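Local coordinates for putative metal binding protein (Coccidioides immitis, PDB 3CVG), which probably works as a periplasmic-type solute-binding protein, with a putative role in binding metal, and carries a calcium ion in the crystal, at residues 263-266 with 267-270. Residues are numbered along the deposited sequence; the frame is centred on the assembly and turned at random.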
ATOM      1  N   GLY A 263     -10.518 -11.898 -15.854  1.00 38.71           N
ATOM      2  CA  GLY A 263     -10.923 -10.534 -15.572  1.00 37.53           C
ATOM      3  C   GLY A 263      -9.927  -9.701 -14.791  1.00 36.53           C
ATOM      4  O   GLY A 263      -8.961  -9.184 -15.349  1.00 34.99           O
ATOM      5  N   GLY A 264     -10.172  -9.580 -13.490  1.00 36.08           N
ATOM      6  CA  GLY A 264      -9.317  -8.790 -12.621  1.00 34.89           C
ATOM      7  C   GLY A 264      -7.819  -8.953 -12.788  1.00 34.33           C
ATOM      8  O   GLY A 264      -7.104  -7.965 -12.931  1.00 35.23           O
ATOM      9  N   GLN A 265      -7.337 -10.192 -12.763  1.00 33.65           N
ATOM     10  CA  GLN A 265      -5.907 -10.456 -12.887  1.00 33.31           C
ATOM     11  C   GLN A 265      -5.306  -9.990 -14.205  1.00 34.63           C
ATOM     12  O   GLN A 265      -4.147  -9.577 -14.251  1.00 34.52           O
ATOM     13  CB  GLN A 265      -5.630 -11.944 -12.680  1.00 31.59           C
ATOM     14  CG  GLN A 265      -6.057 -12.427 -11.303  1.00 30.03           C
ATOM     15  CD  GLN A 265      -5.394 -11.637 -10.183  1.00 29.93           C
ATOM     16  OE1 GLN A 265      -4.206 -11.813  -9.905  1.00 25.68           O
ATOM     17  NE2 GLN A 265      -6.157 -10.753  -9.545  1.00 26.07           N
ATOM     18  N   LYS A 266      -6.088 -10.050 -15.278  1.00 35.56           N
ATOM     19  CA  LYS A 266      -5.596  -9.609 -16.578  1.00 35.23           C
ATOM     20  C   LYS A 266      -5.425  -8.088 -16.589  1.00 34.90           C
ATOM     21  O   LYS A 266      -4.447  -7.575 -17.131  1.00 34.61           O
ATOM     22  CB  LYS A 266      -6.564 -10.031 -17.686  1.00 36.86           C
ATOM     23  CG  LYS A 266      -6.131  -9.606 -19.082  1.00 37.90           C
ATOM     24  CD  LYS A 266      -7.033 -10.205 -20.157  1.00 40.02           C
ATOM     25  CE  LYS A 266      -6.523  -9.852 -21.549  1.00 40.80           C
ATOM     26  NZ  LYS A 266      -7.240 -10.610 -22.614  1.00 44.41           N
ATOM     27  N   VAL A 267      -6.380  -7.379 -15.985  1.00 34.56           N
ATOM     28  CA  VAL A 267      -6.341  -5.919 -15.919  1.00 34.18           C
ATOM     29  C   VAL A 267      -5.194  -5.433 -15.039  1.00 33.65           C
ATOM     30  O   VAL A 267      -4.572  -4.412 -15.326  1.00 33.85           O
ATOM     31  CB  VAL A 267      -7.662  -5.344 -15.361  1.00 34.02           C
ATOM     32  CG1 VAL A 267      -7.560  -3.829 -15.232  1.00 35.01           C
ATOM     33  CG2 VAL A 267      -8.817  -5.721 -16.277  1.00 34.98           C
ATOM     34  N   ILE A 268      -4.922  -6.166 -13.963  1.00 32.33           N
ATOM     35  CA  ILE A 268      -3.837  -5.810 -13.051  1.00 31.01           C
ATOM     36  C   ILE A 268      -2.491  -6.045 -13.722  1.00 32.37           C
ATOM     37  O   ILE A 268      -1.597  -5.200 -13.664  1.00 31.15           O
ATOM     38  CB  ILE A 268      -3.890  -6.655 -11.763  1.00 28.40           C
ATOM     39  CG1 ILE A 268      -5.120  -6.274 -10.947  1.00 25.29           C
ATOM     40  CG2 ILE A 268      -2.615  -6.459 -10.953  1.00 28.89           C
ATOM     41  CD1 ILE A 268      -5.402  -7.207  -9.797  1.00 25.41           C
ATOM     42  N   GLU A 269      -2.354  -7.203 -14.363  1.00 32.28           N
ATOM     43  CA  GLU A 269      -1.117  -7.556 -15.039  1.00 34.83           C
ATOM     44  C   GLU A 269      -0.750  -6.523 -16.110  1.00 33.42           C
ATOM     45  O   GLU A 269       0.417  -6.364 -16.456  1.00 32.27           O
ATOM     46  CB  GLU A 269      -1.260  -8.950 -15.660  1.00 37.50           C
ATOM     47  CG  GLU A 269       0.047  -9.598 -16.093  1.00 41.37           C
ATOM     48  CD  GLU A 269       0.000 -11.110 -15.964  1.00 46.27           C
ATOM     49  OE1 GLU A 269      -0.899 -11.733 -16.569  1.00 47.01           O
ATOM     50  OE2 GLU A 269       0.857 -11.677 -15.249  1.00 48.77           O
ATOM     51  N   GLY A 270      -1.751  -5.813 -16.617  1.00 34.76           N
ATOM     52  CA  GLY A 270      -1.496  -4.821 -17.646  1.00 35.38           C
ATOM     53  C   GLY A 270      -1.589  -3.371 -17.200  1.00 35.64           C
ATOM     54  O   GLY A 270      -1.400  -2.468 -18.013  1.00 35.51           O
TER
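Gly263, the N-cap of the short helix 264-269, starts the i to i+4 bonding ladder of an alpha-helix: Gly263 O accepts a hydrogen bond from Val267 N at 3.2 Å. Val267 CG2 also touches this oxygen, at 3.6 Å. One step on, Gly264 O accepts a hydrogen bond from Ile268 N at 3.0 Å, fairly straight (N-H...O 153°). The isoleucine also packs against this oxygen: with CG1 anti to the carbonyl carbon (chi1 -68°), Ile268 CG1 comes to 3.3 Å from Gly264 O. Gln265 O accepts from Glu269 N, also at 3.0 Å, the donor standing 33° out of the carbonyl plane. The Gln265 side chain, bent at chi2, lies side by side with that of Ile268, bringing Gln265 NE2 to 3.6 Å from Ile268 CD1. That buried amide is pinned at both ends: OE1 accepts from Ala282 N, while NE2 donates to the carbonyls of Ala102 and Leu258. At exposed Lys266 the ladder frays, since Lys266 O receives Gly270 N only weakly, at 3.3 Å. This short helix follows helix 248-259 near the C-terminus of what is probably a periplasmic-binding-protein-type fold. Ile268 packs on Tyr279 and Gln265 on Pro281 of strand 276-281, whereas Val267 rests on Glu37, Leu38 and Ala41 of helix 34-47, so the helix bridges that strand and that helix.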